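PDB 4DXK: mandelate racemase / muconate lactonizing enzyme family protein, which is an enolase-superfamily enzyme of the mandelate racemase subgroup with an unestablished substrate, probably a lyase or racemase acting on an acid at a metal site. Local coordinates for residues Thr238-Asp243 against Pro263-Glu268; Glu42-Glu47 against Gly78-Gly83; Leu356-Pro361 against Gly377-Pro382. All blocks are in the same frame, centred on the assembly; numbering follows the deposited sequence.

Contact 1 (Thr238-Asp243 against Pro263-Glu268); sequences TFWHED and PISASE. With NA (sodium ion), chain C.
His-241 and Asp-243 bond through their backbones to Pro-263 and Ser-265, joining two parallel strands of the (beta/alpha)8-type barrel of the enolase superfamily. His-241 N gives to Pro-263 O at 2.9 Å, His-241 O receives Ser-265 N, and Asp-243 N reaches Ser-265 O at 3.0 Å; CA-H...O contacts fill in between.

Metal bonds come next. The extended Glu-242, its CG anti to the backbone N (chi1 -177°), and Glu-268 meet almost at right angles across the sodium ion. Glu-242 OE2 and Glu-268 OE1 each bind it at 2.3 Å, and the ion probably offsets the repulsion expected between these oxygens. Two waters and Glu-216, which adds a third carboxylate, are among its other ligands.

Around the ion the polar network tightens. Ser-267 OG donates to Asp-243 OD1 over 2.6 Å, on its syn side but tilted out of the carboxylate plane, while one water donates hydrogen bonds to Glu-242 OE2 and Asp-243 OD2 and accepts one from Glu-268 N. Glu-242 OE1 takes Trp-240 NE1 on its anti side at 3.0 Å and pairs with Lys-172, so both carboxylate oxygens are tied down. Tyr-71 of the second subunit reaches in to hydrogen-bond Glu-268 OE2.

The apolar part is small: Ser-265 CB lies over the five-membered ring of Trp-240, 3.5 Å from its centroid, a CH-pi contact.

The two strands are the ends of a right-handed beta-alpha-beta crossover through helix 253-259, against which Ile-264 packs, and strands 212-216 and 287-290 flank the pair.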
loop_
_atom_site.group_PDB
_atom_site.type_symbol
_atom_site.label_atom_id
_atom_site.label_comp_id
_atom_site.label_asym_id
_atom_site.label_seq_id
_atom_site.Cartn_x
_atom_site.Cartn_y
_atom_site.Cartn_z
ATOM N N THR A 238 11.919 25.048 -15.138
ATOM C CA THR A 238 12.547 24.035 -15.972
ATOM C C THR A 238 11.507 23.084 -16.572
ATOM O O THR A 238 10.442 22.865 -15.995
ATOM C CB THR A 238 13.615 23.271 -15.190
ATOM O OG1 THR A 238 13.037 22.756 -13.985
ATOM C CG2 THR A 238 14.767 24.201 -14.840
ATOM N N PHE A 239 11.819 22.539 -17.739
ATOM C CA PHE A 239 10.859 21.742 -18.495
ATOM C C PHE A 239 10.885 20.269 -18.096
ATOM O O PHE A 239 9.839 19.640 -17.935
ATOM C CB PHE A 239 11.146 21.889 -19.986
ATOM C CG PHE A 239 10.106 21.274 -20.873
ATOM C CD1 PHE A 239 8.842 21.837 -20.976
ATOM C CD2 PHE A 239 10.391 20.131 -21.607
ATOM C CE1 PHE A 239 7.877 21.279 -21.806
ATOM C CE2 PHE A 239 9.437 19.573 -22.446
ATOM C CZ PHE A 239 8.175 20.142 -22.538
ATOM N N TRP A 240 12.087 19.718 -17.957
ATOM C CA TRP A 240 12.244 18.362 -17.441
ATOM C C TRP A 240 13.585 18.215 -16.751
ATOM O O TRP A 240 14.501 19.004 -17.006
ATOM C CB TRP A 240 11.999 17.308 -18.529
ATOM C CG TRP A 240 13.071 16.994 -19.559
ATOM C CD1 TRP A 240 14.423 16.822 -19.368
ATOM C CD2 TRP A 240 12.825 16.709 -20.941
ATOM N NE1 TRP A 240 15.025 16.458 -20.559
ATOM C CE2 TRP A 240 14.060 16.373 -21.531
ATOM C CE3 TRP A 240 11.677 16.713 -21.737
ATOM C CZ2 TRP A 240 14.177 16.062 -22.893
ATOM C CZ3 TRP A 240 11.792 16.376 -23.075
ATOM C CH2 TRP A 240 13.032 16.061 -23.638
ATOM N N HIS A 241 13.683 17.227 -15.867
ATOM C CA HIS A 241 14.919 16.908 -15.160
ATOM C C HIS A 241 15.299 15.497 -15.547
ATOM O O HIS A 241 14.657 14.523 -15.123
ATOM C CB HIS A 241 14.738 17.028 -13.646
ATOM C CG HIS A 241 14.557 18.439 -13.178
ATOM N ND1 HIS A 241 14.292 18.760 -11.862
ATOM C CD2 HIS A 241 14.603 19.616 -13.846
ATOM C CE1 HIS A 241 14.177 20.072 -11.743
ATOM N NE2 HIS A 241 14.355 20.615 -12.935
ATOM N N GLU A 242 16.326 15.393 -16.383
ATOM C CA GLU A 242 16.675 14.136 -17.033
ATOM C C GLU A 242 17.762 13.400 -16.266
ATOM O O GLU A 242 18.808 13.974 -15.930
ATOM C CB GLU A 242 17.135 14.425 -18.461
ATOM C CG GLU A 242 17.472 13.191 -19.293
ATOM C CD GLU A 242 17.758 13.545 -20.741
ATOM O OE1 GLU A 242 17.339 14.628 -21.198
ATOM O OE2 GLU A 242 18.430 12.749 -21.435
ATOM N N ASP A 243 17.510 12.122 -16.001
ATOM C CA ASP A 243 18.463 11.254 -15.313
ATOM C C ASP A 243 19.064 11.922 -14.072
ATOM O O ASP A 243 20.283 12.019 -13.936
ATOM C CB ASP A 243 19.533 10.773 -16.297
ATOM C CG ASP A 243 18.979 9.803 -17.314
ATOM O OD1 ASP A 243 18.019 9.102 -16.969
ATOM O OD2 ASP A 243 19.490 9.740 -18.446
ATOM N N PRO A 263 8.916 17.459 -14.277
ATOM C CA PRO A 263 8.827 16.005 -14.420
ATOM C C PRO A 263 10.196 15.384 -14.639
ATOM O O PRO A 263 11.111 16.013 -15.201
ATOM C CB PRO A 263 7.966 15.821 -15.677
ATOM C CG PRO A 263 8.099 17.107 -16.427
ATOM C CD PRO A 263 8.219 18.166 -15.365
ATOM N N ILE A 264 10.326 14.141 -14.194
ATOM C CA ILE A 264 11.509 13.345 -14.457
ATOM C C ILE A 264 11.511 12.911 -15.912
ATOM O O ILE A 264 10.509 12.391 -16.420
ATOM C CB ILE A 264 11.506 12.085 -13.577
ATOM C CG1 ILE A 264 11.564 12.469 -12.099
ATOM C CG2 ILE A 264 12.664 11.158 -13.931
ATOM C CD1 ILE A 264 11.264 11.315 -11.168
ATOM N N SER A 265 12.638 13.102 -16.577
ATOM C CA SER A 265 12.873 12.532 -17.884
ATOM C C SER A 265 13.772 11.312 -17.681
ATOM O O SER A 265 14.883 11.430 -17.154
ATOM C CB SER A 265 13.549 13.592 -18.749
ATOM O OG SER A 265 14.068 13.087 -19.939
ATOM N N ALA A 266 13.277 10.134 -18.044
ATOM C CA ALA A 266 13.974 8.878 -17.780
ATOM C C ALA A 266 13.513 7.845 -18.800
ATOM O O ALA A 266 12.314 7.796 -19.098
ATOM C CB ALA A 266 13.654 8.384 -16.371
ATOM N N SER A 267 14.417 7.038 -19.365
ATOM C CA SER A 267 15.865 7.244 -19.355
ATOM C C SER A 267 16.472 6.549 -20.567
ATOM O O SER A 267 16.214 5.362 -20.799
ATOM C CB SER A 267 16.534 6.666 -18.109
ATOM O OG SER A 267 17.949 6.808 -18.208
ATOM N N GLU A 268 17.326 7.266 -21.291
ATOM C CA GLU A 268 18.119 6.684 -22.370
ATOM C C GLU A 268 18.976 5.511 -21.883
ATOM O O GLU A 268 19.413 4.682 -22.684
ATOM C CB GLU A 268 19.016 7.762 -22.987
ATOM C CG GLU A 268 20.117 8.250 -22.037
ATOM C CD GLU A 268 20.843 9.499 -22.503
ATOM O OE1 GLU A 268 20.177 10.425 -22.995
ATOM O OE2 GLU A 268 22.088 9.557 -22.363
HETATM NA NA NA C . 20.682 12.419 -21.879
HETATM O O HOH W 1 17.557 9.931 -20.413
HETATM O O HOH W 2 21.024 11.458 -19.788
HETATM O O HOH W 3 22.957 11.983 -22.315
#

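Contact 2 (Glu42-Glu47 against Gly78-Gly83); sequences ETYVHE and GAEVRG
Tyr-44 lays its ring on the first turn of the helix that starts at Ala-79. Glu-80 CA stands over the ring centre, 3.6 Å from the centroid and 11° off the normal, a CH-pi contact. From the same residue, CG comes to 3.3 Å from Tyr-44 CE1, and the carbonyl oxygen O lies 3.2 Å from Tyr-44 CE2. Tyr-44 CG stands anti to its own N (chi1 168°), which carries the ring across to the other helix. Gly-83 offers its CA, 4.1 Å from Tyr-44 CD2. Val-45 CG2 touches the same CA at 4.3 Å.

Farther out, Tyr-44 OH is hydrogen-bonded to Asn-84 OD1, one residue beyond the segment, which fixes the far end of the ring. The Glu-80 chain bends at chi2 and takes its carboxylate away from the ring, to a salt bridge outside this contact, with Arg-82 of the second subunit. The short helix axes cross at -71°, 8.9 Å apart.

No hydrogen bond joins the two segments: between them the two helices of the N-terminal domain meet through an aromatic face on backbone and aliphatic carbon, while the charged end of Glu-80 is spent on the subunit interface.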
loop_
_atom_site.group_PDB
_atom_site.type_symbol
_atom_site.label_atom_id
_atom_site.label_comp_id
_atom_site.label_asym_id
_atom_site.label_seq_id
_atom_site.Cartn_x
_atom_site.Cartn_y
_atom_site.Cartn_z
ATOM N N GLU A 42 30.995 -4.753 -31.688
ATOM C CA GLU A 42 31.368 -5.422 -32.928
ATOM C C GLU A 42 31.721 -6.887 -32.686
ATOM O O GLU A 42 31.279 -7.775 -33.426
ATOM C CB GLU A 42 32.530 -4.709 -33.610
ATOM C CG GLU A 42 33.081 -5.459 -34.820
ATOM C CD GLU A 42 34.099 -4.643 -35.559
ATOM O OE1 GLU A 42 35.106 -4.239 -34.936
ATOM O OE2 GLU A 42 33.882 -4.396 -36.761
ATOM N N THR A 43 32.525 -7.150 -31.659
ATOM C CA THR A 43 32.885 -8.530 -31.354
ATOM C C THR A 43 31.626 -9.353 -31.089
ATOM O O THR A 43 31.494 -10.488 -31.553
ATOM C CB THR A 43 33.829 -8.606 -30.147
ATOM O OG1 THR A 43 35.035 -7.901 -30.452
ATOM C CG2 THR A 43 34.173 -10.050 -29.818
ATOM N N TYR A 44 30.698 -8.773 -30.338
ATOM C CA TYR A 44 29.438 -9.434 -30.015
ATOM C C TYR A 44 28.599 -9.736 -31.260
ATOM O O TYR A 44 28.008 -10.815 -31.376
ATOM C CB TYR A 44 28.636 -8.579 -29.028
ATOM C CG TYR A 44 27.201 -9.033 -28.857
ATOM C CD1 TYR A 44 26.878 -10.083 -28.003
ATOM C CD2 TYR A 44 26.176 -8.432 -29.568
ATOM C CE1 TYR A 44 25.575 -10.506 -27.859
ATOM C CE2 TYR A 44 24.859 -8.853 -29.430
ATOM C CZ TYR A 44 24.569 -9.892 -28.569
ATOM O OH TYR A 44 23.273 -10.319 -28.394
ATOM N N VAL A 45 28.527 -8.785 -32.183
ATOM C CA VAL A 45 27.756 -8.998 -33.402
ATOM C C VAL A 45 28.230 -10.255 -34.129
ATOM O O VAL A 45 27.412 -11.068 -34.560
ATOM C CB VAL A 45 27.824 -7.765 -34.320
ATOM C CG1 VAL A 45 27.236 -8.064 -35.680
ATOM C CG2 VAL A 45 27.096 -6.591 -33.678
ATOM N N HIS A 46 29.544 -10.431 -34.221
ATOM C CA HIS A 46 30.085 -11.598 -34.906
ATOM C C HIS A 46 30.114 -12.861 -34.045
ATOM O O HIS A 46 29.916 -13.954 -34.564
ATOM C CB HIS A 46 31.459 -11.278 -35.491
ATOM C CG HIS A 46 31.411 -10.175 -36.493
ATOM N ND1 HIS A 46 30.944 -10.361 -37.777
ATOM C CD2 HIS A 46 31.712 -8.859 -36.386
ATOM C CE1 HIS A 46 30.979 -9.209 -38.424
ATOM N NE2 HIS A 46 31.437 -8.283 -37.602
ATOM N N GLU A 47 30.331 -12.717 -32.738
ATOM C CA GLU A 47 30.412 -13.876 -31.843
ATOM C C GLU A 47 29.034 -14.489 -31.585
ATOM O O GLU A 47 28.891 -15.716 -31.542
ATOM C CB GLU A 47 31.073 -13.495 -30.502
ATOM C CG GLU A 47 31.256 -14.677 -29.519
ATOM C CD GLU A 47 31.925 -14.300 -28.185
ATOM O OE1 GLU A 47 31.657 -13.199 -27.667
ATOM O OE2 GLU A 47 32.707 -15.115 -27.641
ATOM N N GLY A 78 23.602 -2.652 -21.996
ATOM C CA GLY A 78 24.929 -3.226 -22.182
ATOM C C GLY A 78 25.244 -3.610 -23.619
ATOM O O GLY A 78 24.432 -3.442 -24.534
ATOM N N ALA A 79 26.436 -4.169 -23.808
ATOM C CA ALA A 79 26.978 -4.361 -25.154
ATOM C C ALA A 79 26.104 -5.268 -26.001
ATOM O O ALA A 79 25.888 -5.005 -27.191
ATOM C CB ALA A 79 28.398 -4.896 -25.090
ATOM N N GLU A 80 25.615 -6.345 -25.405
ATOM C CA GLU A 80 24.757 -7.279 -26.123
ATOM C C GLU A 80 23.498 -6.571 -26.630
ATOM O O GLU A 80 23.098 -6.721 -27.790
ATOM C CB GLU A 80 24.365 -8.467 -25.231
ATOM C CG GLU A 80 25.528 -9.349 -24.774
ATOM C CD GLU A 80 26.124 -8.996 -23.421
ATOM O OE1 GLU A 80 26.003 -7.851 -22.942
ATOM O OE2 GLU A 80 26.738 -9.905 -22.831
ATOM N N VAL A 81 22.859 -5.801 -25.754
ATOM C CA VAL A 81 21.661 -5.084 -26.146
ATOM C C VAL A 81 21.963 -4.045 -27.223
ATOM O O VAL A 81 21.184 -3.897 -28.171
ATOM C CB VAL A 81 20.956 -4.464 -24.935
ATOM C CG1 VAL A 81 19.839 -3.523 -25.385
ATOM C CG2 VAL A 81 20.411 -5.587 -24.049
ATOM N N ARG A 82 23.082 -3.339 -27.112
ATOM C CA ARG A 82 23.427 -2.360 -28.138
ATOM C C ARG A 82 23.611 -3.028 -29.503
ATOM O O ARG A 82 23.147 -2.515 -30.526
ATOM C CB ARG A 82 24.665 -1.545 -27.730
ATOM C CG ARG A 82 24.417 -0.741 -26.465
ATOM C CD ARG A 82 25.359 0.440 -26.272
ATOM N NE ARG A 82 26.779 0.081 -26.289
ATOM C CZ ARG A 82 27.428 -0.515 -25.292
ATOM N NH1 ARG A 82 26.795 -0.864 -24.172
ATOM N NH2 ARG A 82 28.728 -0.774 -25.424
ATOM N N GLY A 83 24.246 -4.195 -29.523
ATOM C CA GLY A 83 24.385 -4.918 -30.775
ATOM C C GLY A 83 23.051 -5.387 -31.319
ATOM O O GLY A 83 22.768 -5.252 -32.513
#

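Contact 3 (Leu356-Pro361 against Gly377-Pro382); sequences LVTALP and GMELHP
Val-357 and Met-378 pack together beside a single beta bridge, Val-357 with Leu-380, between two loops, one leading from helix 353-356 to strand 362-364, the other following strand 367-369. Met-378 bends at chi3 (-63°), which brings its CE onto the valine: the methyl is 3.4 Å from Val-357 CG2, tighter than usual for two carbons. The same CE reaches Leu-360 CD2 at a looser 4.5 Å. Val-357 CG1 touches Met-378 CE too and meets Leu-380 CD2 more loosely, at 4.3 Å. Pro-323, from helix 323-335, lies against Val-357, Met-378 and Leu-360, while Leu-380 rests on Leu-21 of strand 17-24, so the bridge sits where barrel-domain loops meet the N-terminal sheet.

Around this centre runs the backbone bonding. His-381 N gives to Leu-356 O at 2.8 Å, and Thr-358 N gives to Glu-379 O on the other side of the Val-357–Leu-380 pair. The carbonyl oxygen of Ala-359, beside Met-378 CB and CE, is buried with no polar partner in the model.

At the polar edge Thr-358 closes the bridge with its side chain. OG1 stands between its own N and carbonyl carbon (chi1 54°) and there accepts Glu-379 N at 3.0 Å, a nearly straight bond, while also holding a water. Its methyl, CG2, faces Pro-382 CD.

The His-381 ring puts its edge to Val-357 O, with CD2 3.5 Å away, and is held in that rotation by ND1, which donates in the ring plane to a lone pair of Pro-382 O.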
loop_
_atom_site.group_PDB
_atom_site.type_symbol
_atom_site.label_atom_id
_atom_site.label_comp_id
_atom_site.label_asym_id
_atom_site.label_seq_id
_atom_site.Cartn_x
_atom_site.Cartn_y
_atom_site.Cartn_z
ATOM N N LEU A 356 29.082 10.636 -43.801
ATOM C CA LEU A 356 28.901 9.245 -43.417
ATOM C C LEU A 356 27.772 8.574 -44.192
ATOM O O LEU A 356 27.833 7.372 -44.481
ATOM C CB LEU A 356 28.611 9.151 -41.920
ATOM C CG LEU A 356 29.777 9.406 -40.968
ATOM C CD1 LEU A 356 29.274 9.540 -39.542
ATOM C CD2 LEU A 356 30.791 8.275 -41.073
ATOM N N VAL A 357 26.730 9.341 -44.504
ATOM C CA VAL A 357 25.520 8.778 -45.097
ATOM C C VAL A 357 25.052 9.589 -46.298
ATOM O O VAL A 357 25.490 10.720 -46.495
ATOM C CB VAL A 357 24.383 8.675 -44.066
ATOM C CG1 VAL A 357 24.723 7.647 -42.982
ATOM C CG2 VAL A 357 24.114 10.040 -43.447
ATOM N N THR A 358 24.153 9.011 -47.090
ATOM C CA THR A 358 23.749 9.602 -48.365
ATOM C C THR A 358 22.701 10.701 -48.239
ATOM O O THR A 358 22.534 11.514 -49.151
ATOM C CB THR A 358 23.179 8.542 -49.308
ATOM O OG1 THR A 358 22.122 7.838 -48.641
ATOM C CG2 THR A 358 24.263 7.558 -49.734
ATOM N N ALA A 359 21.984 10.718 -47.124
ATOM C CA ALA A 359 20.935 11.702 -46.897
ATOM C C ALA A 359 20.703 11.812 -45.407
ATOM O O ALA A 359 21.024 10.891 -44.655
ATOM C CB ALA A 359 19.650 11.295 -47.603
ATOM N N LEU A 360 20.136 12.935 -44.985
ATOM C CA LEU A 360 19.919 13.212 -43.573
ATOM C C LEU A 360 18.513 13.726 -43.334
ATOM O O LEU A 360 17.897 14.286 -44.238
ATOM C CB LEU A 360 20.914 14.270 -43.088
ATOM C CG LEU A 360 22.372 13.834 -42.967
ATOM C CD1 LEU A 360 23.281 15.032 -42.741
ATOM C CD2 LEU A 360 22.524 12.833 -41.835
ATOM N N PRO A 361 18.006 13.558 -42.106
ATOM C CA PRO A 361 16.770 14.246 -41.722
ATOM C C PRO A 361 16.995 15.738 -41.897
ATOM O O PRO A 361 18.126 16.210 -41.747
ATOM C CB PRO A 361 16.632 13.917 -40.234
ATOM C CG PRO A 361 17.439 12.680 -40.033
ATOM C CD PRO A 361 18.572 12.765 -41.002
ATOM N N GLY A 377 15.631 5.760 -45.489
ATOM C CA GLY A 377 15.849 6.845 -46.436
ATOM C C GLY A 377 17.311 7.272 -46.511
ATOM O O GLY A 377 17.618 8.389 -46.937
ATOM N N MET A 378 18.221 6.390 -46.101
ATOM C CA MET A 378 19.642 6.697 -46.194
ATOM C C MET A 378 20.465 5.426 -46.228
ATOM O O MET A 378 20.033 4.377 -45.750
ATOM C CB MET A 378 20.077 7.524 -44.987
ATOM C CG MET A 378 20.224 6.654 -43.753
ATOM S SD MET A 378 20.039 7.371 -42.127
ATOM C CE MET A 378 21.371 8.531 -42.029
ATOM N N GLU A 379 21.648 5.536 -46.838
ATOM C CA GLU A 379 22.642 4.467 -46.894
ATOM C C GLU A 379 23.994 5.047 -46.462
ATOM O O GLU A 379 24.138 6.262 -46.372
ATOM C CB GLU A 379 22.753 3.919 -48.322
ATOM C CG GLU A 379 21.583 3.041 -48.787
ATOM C CD GLU A 379 20.291 3.816 -49.030
ATOM O OE1 GLU A 379 20.350 4.933 -49.592
ATOM O OE2 GLU A 379 19.209 3.303 -48.663
ATOM N N LEU A 380 24.978 4.195 -46.178
ATOM C CA LEU A 380 26.337 4.685 -45.984
ATOM C C LEU A 380 26.798 5.361 -47.272
ATOM O O LEU A 380 26.470 4.923 -48.388
ATOM C CB LEU A 380 27.302 3.566 -45.588
ATOM C CG LEU A 380 27.158 3.038 -44.161
ATOM C CD1 LEU A 380 28.265 2.048 -43.853
ATOM C CD2 LEU A 380 27.167 4.167 -43.145
ATOM N N HIS A 381 27.535 6.452 -47.107
ATOM C CA HIS A 381 27.985 7.246 -48.237
ATOM C C HIS A 381 28.928 6.410 -49.102
ATOM O O HIS A 381 29.748 5.660 -48.569
ATOM C CB HIS A 381 28.701 8.495 -47.719
ATOM C CG HIS A 381 28.798 9.603 -48.719
ATOM N ND1 HIS A 381 29.685 9.579 -49.772
ATOM C CD2 HIS A 381 28.132 10.779 -48.814
ATOM C CE1 HIS A 381 29.557 10.689 -50.480
ATOM N NE2 HIS A 381 28.623 11.435 -49.917
ATOM N N PRO A 382 28.809 6.509 -50.440
ATOM C CA PRO A 382 29.731 5.734 -51.281
ATOM C C PRO A 382 31.180 6.129 -51.016
ATOM O O PRO A 382 31.430 7.282 -50.654
ATOM C CB PRO A 382 29.307 6.098 -52.713
ATOM C CG PRO A 382 28.455 7.319 -52.585
ATOM C CD PRO A 382 27.806 7.234 -51.238
HETATM O O HOH W 4 19.728 8.256 -50.059
#

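From the N terminus, contact 2 comes first and closes a 30-residue loop within the N-terminal domain, bringing helix 79-99 back against helix 38-53. The chain then enters the barrel, where contact 1 spans 19 residues of a beta-alpha-beta unit at the sodium site. Contact 3 follows, closing 15 residues that carry strands 362-364 and 367-369, before strand 390-396 rejoins the N-terminal sheet. The three loops run in series, neither nested nor crossing. Contacts 1 and 2 both touch the second subunit, although their centres lie 28 Å apart; contact 3 touches no other chain and lies about 11 Å from contact 2 at the nearest atoms.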